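PDB 6XSX: ZmpA Glycopeptidase from Clostridium perfringens, which probably cleaves the peptide backbone of glycoproteins as an M60-family metalloprotease, this chain being the catalytic module of a much longer multidomain protein. Local coordinates for residues A[39-47]-A[284-292]; A[216-224]-A[298-309]. All blocks are in the same frame, centred on the assembly; numbering follows the deposited sequence.

Contact 1 of 2, residues A[39-47]-A[284-292]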
# COMPACT_ATOMS: atom_id res chain seq x y z
N LYS A 39 -14.76 -8.22 -8.50
CA LYS A 39 -15.53 -8.82 -7.42
C LYS A 39 -15.05 -8.29 -6.07
O LYS A 39 -15.85 -8.11 -5.16
CB LYS A 39 -15.36 -10.34 -7.40
CG LYS A 39 -15.99 -11.09 -8.57
CD LYS A 39 -15.87 -12.59 -8.38
CE LYS A 39 -16.43 -13.39 -9.53
NZ LYS A 39 -15.99 -14.80 -9.41
N ARG A 40 -13.74 -8.01 -5.96
CA ARG A 40 -13.11 -7.77 -4.68
C ARG A 40 -12.73 -6.30 -4.52
O ARG A 40 -12.05 -5.95 -3.56
CB ARG A 40 -11.87 -8.67 -4.56
CG ARG A 40 -12.22 -10.15 -4.56
CD ARG A 40 -11.01 -11.00 -4.86
NE ARG A 40 -11.25 -12.43 -4.74
CZ ARG A 40 -11.85 -13.19 -5.65
NH1 ARG A 40 -12.27 -12.65 -6.79
NH2 ARG A 40 -11.99 -14.49 -5.43
N LYS A 41 -13.17 -5.47 -5.47
CA LYS A 41 -12.97 -4.03 -5.49
C LYS A 41 -11.49 -3.66 -5.54
O LYS A 41 -11.12 -2.57 -5.09
CB LYS A 41 -13.63 -3.33 -4.29
CG LYS A 41 -15.06 -3.74 -3.95
CD LYS A 41 -16.08 -3.43 -5.01
CE LYS A 41 -17.49 -3.57 -4.49
NZ LYS A 41 -18.47 -3.12 -5.50
N VAL A 42 -10.64 -4.52 -6.11
CA VAL A 42 -9.28 -4.08 -6.39
C VAL A 42 -9.16 -3.72 -7.87
O VAL A 42 -10.06 -4.01 -8.66
CB VAL A 42 -8.20 -5.08 -5.91
CG1 VAL A 42 -8.36 -5.41 -4.44
CG2 VAL A 42 -8.20 -6.36 -6.75
N TRP A 43 -8.04 -3.09 -8.23
CA TRP A 43 -7.93 -2.33 -9.46
C TRP A 43 -7.36 -3.19 -10.59
O TRP A 43 -6.19 -3.05 -10.94
CB TRP A 43 -7.09 -1.06 -9.21
CG TRP A 43 -7.19 -0.06 -10.32
CD1 TRP A 43 -7.70 -0.27 -11.57
CD2 TRP A 43 -6.74 1.31 -10.30
NE1 TRP A 43 -7.62 0.87 -12.31
CE2 TRP A 43 -7.04 1.86 -11.56
CE3 TRP A 43 -6.14 2.13 -9.33
CZ2 TRP A 43 -6.75 3.19 -11.89
CZ3 TRP A 43 -5.85 3.44 -9.66
CH2 TRP A 43 -6.15 3.96 -10.92
N ASN A 44 -8.19 -4.10 -11.11
CA ASN A 44 -7.97 -4.84 -12.35
C ASN A 44 -6.56 -5.42 -12.43
O ASN A 44 -5.79 -5.07 -13.32
CB ASN A 44 -8.31 -4.00 -13.58
CG ASN A 44 -9.71 -3.41 -13.50
OD1 ASN A 44 -10.59 -4.00 -12.88
ND2 ASN A 44 -9.89 -2.24 -14.08
N PHE A 45 -6.25 -6.34 -11.51
CA PHE A 45 -4.92 -6.92 -11.45
C PHE A 45 -4.69 -7.77 -12.69
O PHE A 45 -5.63 -8.38 -13.20
CB PHE A 45 -4.78 -7.77 -10.19
CG PHE A 45 -4.70 -7.00 -8.89
CD1 PHE A 45 -4.87 -5.62 -8.86
CD2 PHE A 45 -4.49 -7.67 -7.69
CE1 PHE A 45 -4.80 -4.93 -7.66
CE2 PHE A 45 -4.42 -6.97 -6.49
CZ PHE A 45 -4.57 -5.60 -6.48
N GLN A 46 -3.44 -7.77 -13.18
CA GLN A 46 -3.01 -8.63 -14.28
C GLN A 46 -2.64 -10.00 -13.71
O GLN A 46 -2.65 -10.21 -12.50
CB GLN A 46 -1.81 -8.02 -15.01
CG GLN A 46 -1.95 -6.53 -15.33
CD GLN A 46 -3.20 -6.23 -16.13
OE1 GLN A 46 -4.05 -5.43 -15.72
NE2 GLN A 46 -3.33 -6.88 -17.27
N ASP A 47 -2.31 -10.94 -14.61
CA ASP A 47 -1.91 -12.27 -14.18
C ASP A 47 -0.83 -12.80 -15.12
O ASP A 47 -0.84 -13.99 -15.46
CB ASP A 47 -3.12 -13.20 -14.13
CG ASP A 47 -2.83 -14.48 -13.38
OD1 ASP A 47 -1.91 -14.47 -12.52
OD2 ASP A 47 -3.53 -15.47 -13.63
N GLY A 284 -1.44 0.78 -2.25
CA GLY A 284 -2.70 1.23 -1.66
C GLY A 284 -3.75 1.62 -2.70
O GLY A 284 -4.90 1.22 -2.60
N HIS A 285 -3.34 2.42 -3.69
CA HIS A 285 -4.23 2.83 -4.77
C HIS A 285 -4.77 1.60 -5.49
O HIS A 285 -5.91 1.60 -5.93
CB HIS A 285 -3.48 3.65 -5.84
CG HIS A 285 -3.29 5.09 -5.54
ND1 HIS A 285 -4.30 5.89 -5.04
CD2 HIS A 285 -2.22 5.90 -5.72
CE1 HIS A 285 -3.85 7.12 -4.89
NE2 HIS A 285 -2.57 7.15 -5.31
N ASN A 286 -3.93 0.57 -5.63
CA ASN A 286 -4.29 -0.61 -6.41
C ASN A 286 -5.27 -1.49 -5.64
O ASN A 286 -6.04 -2.25 -6.24
CB ASN A 286 -3.06 -1.39 -6.88
CG ASN A 286 -2.52 -0.88 -8.20
OD1 ASN A 286 -3.28 -0.71 -9.15
ND2 ASN A 286 -1.23 -0.63 -8.27
N PHE A 287 -5.26 -1.38 -4.30
CA PHE A 287 -6.07 -2.30 -3.51
C PHE A 287 -7.49 -1.80 -3.21
O PHE A 287 -8.23 -2.53 -2.55
CB PHE A 287 -5.32 -2.79 -2.27
CG PHE A 287 -4.55 -4.06 -2.50
CD1 PHE A 287 -5.14 -5.30 -2.27
CD2 PHE A 287 -3.25 -4.03 -2.98
CE1 PHE A 287 -4.45 -6.48 -2.51
CE2 PHE A 287 -2.56 -5.21 -3.21
CZ PHE A 287 -3.15 -6.43 -2.97
N ASP A 288 -7.89 -0.61 -3.68
CA ASP A 288 -9.29 -0.22 -3.47
C ASP A 288 -9.80 0.74 -4.54
O ASP A 288 -9.27 1.84 -4.70
CB ASP A 288 -9.56 0.30 -2.06
CG ASP A 288 -11.03 0.30 -1.67
OD1 ASP A 288 -11.86 -0.27 -2.42
OD2 ASP A 288 -11.34 0.85 -0.60
N THR A 289 -10.89 0.34 -5.20
CA THR A 289 -11.53 1.15 -6.23
C THR A 289 -13.00 1.36 -5.91
O THR A 289 -13.76 1.83 -6.76
CB THR A 289 -11.49 0.47 -7.61
OG1 THR A 289 -12.12 -0.81 -7.50
CG2 THR A 289 -10.09 0.34 -8.17
N ASN A 290 -13.41 1.00 -4.69
CA ASN A 290 -14.82 1.02 -4.32
C ASN A 290 -15.36 2.45 -4.38
O ASN A 290 -14.92 3.32 -3.62
CB ASN A 290 -15.02 0.38 -2.94
CG ASN A 290 -16.47 0.13 -2.58
OD1 ASN A 290 -17.39 0.49 -3.32
ND2 ASN A 290 -16.69 -0.49 -1.43
N ASN A 291 -16.33 2.69 -5.28
CA ASN A 291 -16.86 4.04 -5.47
C ASN A 291 -17.88 4.40 -4.38
O ASN A 291 -18.36 5.52 -4.34
CB ASN A 291 -17.34 4.31 -6.90
CG ASN A 291 -18.53 3.48 -7.34
OD1 ASN A 291 -19.24 2.89 -6.52
ND2 ASN A 291 -18.76 3.42 -8.64
N ARG A 292 -18.17 3.45 -3.47
CA ARG A 292 -19.03 3.71 -2.32
C ARG A 292 -18.26 4.44 -1.22
O ARG A 292 -18.87 5.03 -0.34
CB ARG A 292 -19.58 2.40 -1.75
CG ARG A 292 -20.37 1.56 -2.73
CD ARG A 292 -20.70 0.22 -2.11
NE ARG A 292 -21.74 -0.44 -2.87
CZ ARG A 292 -23.03 -0.09 -2.90
NH1 ARG A 292 -23.47 0.93 -2.18
NH2 ARG A 292 -23.88 -0.78 -3.64
O HOH W 1 -10.63 -4.29 -1.86
O HOH W 2 -12.56 -3.22 -9.00
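Two backbone bonds tie the loop 39-47 to the residues that leave helix 277-286: T289 N donates to K41 O (2.9 Å), and W43 N donates to N286 O (2.9 Å, N-H...O angle 148°). K41 O also has D288 CA 3.4 Å away in a CA-H...O contact, while T289 OG1 adds at most a weak bond to it. Two waters bridge the segments, one donating to both R40 O and F287 O, the other donating to V42 O and hydrogen-bonded to T289 OG1. K41, with its positive phi, is the C-prime residue of the Schellman motif that closes helix 33-39; the residues it meets follow helix 277-286, whose HExxH pattern, ending at H285, is consistent with a metallopeptidase zinc site. Beside the backbone bonds, F45 sets its edge against the face of F287 in a T-shaped pair (centroids 5.1 Å apart, planes at 77°), and V42 CG2 covers a face of F45. The W43 side chain, with CG anti to the backbone N (chi1 -166°), lies across T289 CG2 and brings CE3 within 3.4 Å of H285 O. N286 OD1 is hydrogen-bonded to G258 N and N286 ND2 to Y240 OH, and D288 OD1 accepts from N290 N in an Asx turn.

Contact 2 of 2, residues A[216-224]-A[298-309]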
# COMPACT_ATOMS: atom_id res chain seq x y z
N VAL A 216 5.04 -8.92 1.40
CA VAL A 216 4.31 -7.66 1.31
C VAL A 216 2.85 -7.93 0.94
O VAL A 216 1.95 -7.36 1.56
CB VAL A 216 4.98 -6.65 0.36
CG1 VAL A 216 4.09 -5.47 0.04
CG2 VAL A 216 6.32 -6.17 0.89
N ILE A 217 2.62 -8.81 -0.05
CA ILE A 217 1.27 -9.10 -0.52
C ILE A 217 0.48 -9.81 0.59
O ILE A 217 -0.69 -9.50 0.81
CB ILE A 217 1.28 -9.90 -1.84
CG1 ILE A 217 1.93 -9.12 -2.98
CG2 ILE A 217 -0.14 -10.36 -2.20
CD1 ILE A 217 1.17 -7.87 -3.38
N LYS A 218 1.13 -10.75 1.28
CA LYS A 218 0.52 -11.45 2.41
C LYS A 218 0.05 -10.44 3.45
O LYS A 218 -1.13 -10.41 3.81
CB LYS A 218 1.51 -12.46 3.00
CG LYS A 218 0.89 -13.54 3.88
CD LYS A 218 1.88 -14.61 4.28
CE LYS A 218 1.48 -15.36 5.53
NZ LYS A 218 2.68 -15.73 6.33
N GLU A 219 0.97 -9.59 3.93
CA GLU A 219 0.66 -8.61 4.96
C GLU A 219 -0.45 -7.68 4.48
O GLU A 219 -1.40 -7.41 5.22
CB GLU A 219 1.94 -7.89 5.41
CG GLU A 219 1.76 -6.88 6.53
CD GLU A 219 1.02 -7.38 7.76
OE1 GLU A 219 1.12 -8.58 8.07
OE2 GLU A 219 0.33 -6.57 8.41
N THR A 220 -0.38 -7.25 3.21
CA THR A 220 -1.36 -6.34 2.64
C THR A 220 -2.74 -6.98 2.63
O THR A 220 -3.74 -6.34 2.97
CB THR A 220 -1.00 -5.87 1.22
OG1 THR A 220 0.15 -5.03 1.31
CG2 THR A 220 -2.13 -5.10 0.57
N MET A 221 -2.79 -8.25 2.24
CA MET A 221 -4.09 -8.87 2.08
C MET A 221 -4.71 -9.19 3.44
O MET A 221 -5.91 -9.02 3.62
CB MET A 221 -4.01 -10.09 1.15
CG MET A 221 -3.94 -9.62 -0.28
SD MET A 221 -3.89 -10.91 -1.52
CE MET A 221 -5.62 -11.36 -1.62
N LYS A 222 -3.87 -9.56 4.42
CA LYS A 222 -4.33 -9.68 5.80
C LYS A 222 -4.90 -8.34 6.29
O LYS A 222 -6.02 -8.28 6.79
CB LYS A 222 -3.19 -10.17 6.70
CG LYS A 222 -3.56 -10.31 8.17
CD LYS A 222 -2.37 -10.76 9.00
CE LYS A 222 -2.52 -10.45 10.47
NZ LYS A 222 -1.29 -10.81 11.21
N TYR A 223 -4.14 -7.25 6.14
CA TYR A 223 -4.58 -5.94 6.58
C TYR A 223 -5.91 -5.54 5.93
O TYR A 223 -6.70 -4.83 6.55
CB TYR A 223 -3.50 -4.89 6.32
CG TYR A 223 -3.73 -3.48 6.82
CD1 TYR A 223 -3.97 -3.21 8.17
CD2 TYR A 223 -3.64 -2.41 5.96
CE1 TYR A 223 -4.14 -1.91 8.62
CE2 TYR A 223 -3.81 -1.10 6.38
CZ TYR A 223 -4.06 -0.85 7.72
OH TYR A 223 -4.21 0.44 8.13
N TRP A 224 -6.14 -5.98 4.68
CA TRP A 224 -7.31 -5.58 3.91
C TRP A 224 -8.50 -6.50 4.19
O TRP A 224 -9.60 -6.26 3.69
CB TRP A 224 -6.97 -5.54 2.42
CG TRP A 224 -7.32 -4.25 1.75
CD1 TRP A 224 -8.27 -4.05 0.79
CD2 TRP A 224 -6.73 -2.96 2.01
NE1 TRP A 224 -8.30 -2.73 0.43
CE2 TRP A 224 -7.37 -2.04 1.16
CE3 TRP A 224 -5.72 -2.51 2.86
CZ2 TRP A 224 -7.04 -0.68 1.14
CZ3 TRP A 224 -5.38 -1.17 2.84
CH2 TRP A 224 -6.03 -0.27 1.99
N THR A 298 -8.86 6.67 1.93
CA THR A 298 -8.75 5.43 2.68
C THR A 298 -7.51 4.63 2.28
O THR A 298 -7.04 3.83 3.07
CB THR A 298 -10.05 4.61 2.64
OG1 THR A 298 -10.42 4.30 1.30
CG2 THR A 298 -11.20 5.28 3.35
N ASN A 299 -6.96 4.88 1.08
CA ASN A 299 -5.87 4.05 0.58
C ASN A 299 -4.57 4.34 1.34
O ASN A 299 -3.63 3.53 1.32
CB ASN A 299 -5.78 4.05 -0.95
CG ASN A 299 -6.89 3.24 -1.59
OD1 ASN A 299 -7.59 2.48 -0.92
ND2 ASN A 299 -7.07 3.38 -2.90
N ASN A 300 -4.53 5.47 2.05
CA ASN A 300 -3.38 5.87 2.85
C ASN A 300 -3.21 4.96 4.06
O ASN A 300 -2.17 4.97 4.71
CB ASN A 300 -3.57 7.30 3.35
CG ASN A 300 -3.60 8.30 2.22
OD1 ASN A 300 -2.66 8.38 1.44
ND2 ASN A 300 -4.67 9.07 2.12
N MET A 301 -4.26 4.22 4.41
CA MET A 301 -4.19 3.36 5.57
C MET A 301 -3.11 2.31 5.36
O MET A 301 -2.50 1.83 6.33
CB MET A 301 -5.53 2.66 5.85
CG MET A 301 -6.58 3.60 6.42
SD MET A 301 -6.18 4.25 8.10
CE MET A 301 -6.52 2.79 9.07
N LEU A 302 -2.85 1.98 4.08
CA LEU A 302 -1.88 0.94 3.77
C LEU A 302 -0.45 1.42 4.06
O LEU A 302 0.25 0.80 4.85
CB LEU A 302 -2.05 0.36 2.36
CG LEU A 302 -1.11 -0.81 2.03
CD1 LEU A 302 -1.43 -2.04 2.87
CD2 LEU A 302 -1.14 -1.17 0.55
N PRO A 303 0.06 2.51 3.43
CA PRO A 303 1.40 2.98 3.76
C PRO A 303 1.59 3.30 5.25
O PRO A 303 2.65 3.02 5.80
CB PRO A 303 1.63 4.16 2.80
CG PRO A 303 0.23 4.59 2.38
CD PRO A 303 -0.57 3.30 2.36
N LEU A 304 0.54 3.83 5.91
CA LEU A 304 0.63 4.12 7.34
C LEU A 304 0.90 2.84 8.14
O LEU A 304 1.72 2.86 9.05
CB LEU A 304 -0.63 4.83 7.85
CG LEU A 304 -0.85 6.26 7.35
CD1 LEU A 304 -2.26 6.73 7.68
CD2 LEU A 304 0.17 7.23 7.91
N HIS A 305 0.21 1.75 7.78
CA HIS A 305 0.36 0.46 8.46
C HIS A 305 1.78 -0.06 8.32
O HIS A 305 2.37 -0.50 9.31
CB HIS A 305 -0.69 -0.54 7.95
CG HIS A 305 -0.52 -1.95 8.41
ND1 HIS A 305 -0.74 -2.34 9.72
CD2 HIS A 305 -0.21 -3.08 7.73
CE1 HIS A 305 -0.56 -3.65 9.82
NE2 HIS A 305 -0.22 -4.12 8.61
N PHE A 306 2.32 0.04 7.09
CA PHE A 306 3.66 -0.43 6.78
C PHE A 306 4.70 0.39 7.54
O PHE A 306 5.75 -0.14 7.89
CB PHE A 306 3.87 -0.58 5.27
CG PHE A 306 3.58 -1.97 4.76
CD1 PHE A 306 4.54 -2.97 4.82
CD2 PHE A 306 2.32 -2.30 4.26
CE1 PHE A 306 4.25 -4.26 4.39
CE2 PHE A 306 2.04 -3.58 3.83
CZ PHE A 306 3.01 -4.56 3.88
N GLU A 307 4.39 1.67 7.79
CA GLU A 307 5.20 2.51 8.66
C GLU A 307 5.16 1.98 10.09
O GLU A 307 6.20 1.79 10.73
CB GLU A 307 4.75 3.97 8.56
CG GLU A 307 5.36 4.67 7.36
CD GLU A 307 4.81 6.06 7.05
OE1 GLU A 307 3.65 6.35 7.43
OE2 GLU A 307 5.56 6.83 6.41
N ARG A 308 3.95 1.71 10.59
CA ARG A 308 3.78 1.28 11.97
C ARG A 308 4.45 -0.07 12.21
O ARG A 308 5.13 -0.25 13.22
CB ARG A 308 2.30 1.20 12.35
CG ARG A 308 2.06 0.63 13.74
CD ARG A 308 0.62 0.15 13.86
NE ARG A 308 0.23 -0.07 15.25
CZ ARG A 308 -1.02 -0.27 15.67
NH1 ARG A 308 -2.04 -0.29 14.82
NH2 ARG A 308 -1.24 -0.46 16.96
N ILE A 309 4.27 -1.04 11.29
CA ILE A 309 4.78 -2.37 11.58
C ILE A 309 6.30 -2.40 11.56
O ILE A 309 6.88 -3.37 12.02
CB ILE A 309 4.16 -3.48 10.70
CG1 ILE A 309 4.55 -3.33 9.22
CG2 ILE A 309 2.66 -3.56 10.91
CD1 ILE A 309 3.95 -4.37 8.31
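Y223 and H305 lie almost flat on one another: their rings form an offset stack with centroids 3.9 Å apart and planes at 5°. H305 CB sits over the same tyrosine face, a CH-pi contact 3.6 Å from the Y223 ring centroid, while I309 CG2 lies over the rim of the opposite imidazole face. Both side chains leave their helices with CG anti to the backbone N (chi1 -175° for Y223, 171° for H305), which lets the rings meet between the two helices; the axes of 216-224 and 301-309 come within 11.0 Å. At the imidazole edge, H305 NE2 donates to E219 OE2 (2.5 Å), on the anti lone pair of that oxygen and close to the ring plane. The phenol reaches past H305 to give its proton to M301 O (2.8 Å between Y223 OH and M301 O), from the face of that carbonyl opposite H305 N. Deeper in, the F306 ring edge meets T220 OG1 and V216 O, E219 CG rests 3.7 Å from F306 CZ, and L302 CB packs against W224 CZ3. With Y223 on one face, I309 CG2 toward the rim of the other and E219 bonded at the edge, the imidazole is held in its rotation.

Contacts 1 and 2 have centres 14 Å apart and meet around the end of helix 277-286, which carries the HExxH pattern of H281, E282 and H285; no metal is bound to these histidines here. Residues 284-292 supply one side of contact 1 and also touch both halves of contact 2: N299 ND2 lies 3.2 Å from D288 O, a probable hydrogen bond, W224 NE1 is 3.0 Å from F287 O, and L302 CD2 packs 3.4 Å from G284 N. F287, which pairs with F45 in contact 1, also rests on T220 and M221 of helix 206-224. The presumed metal-binding helix thus has the loop 39-47 against its C-terminal end and the helix pair of contact 2 beside it.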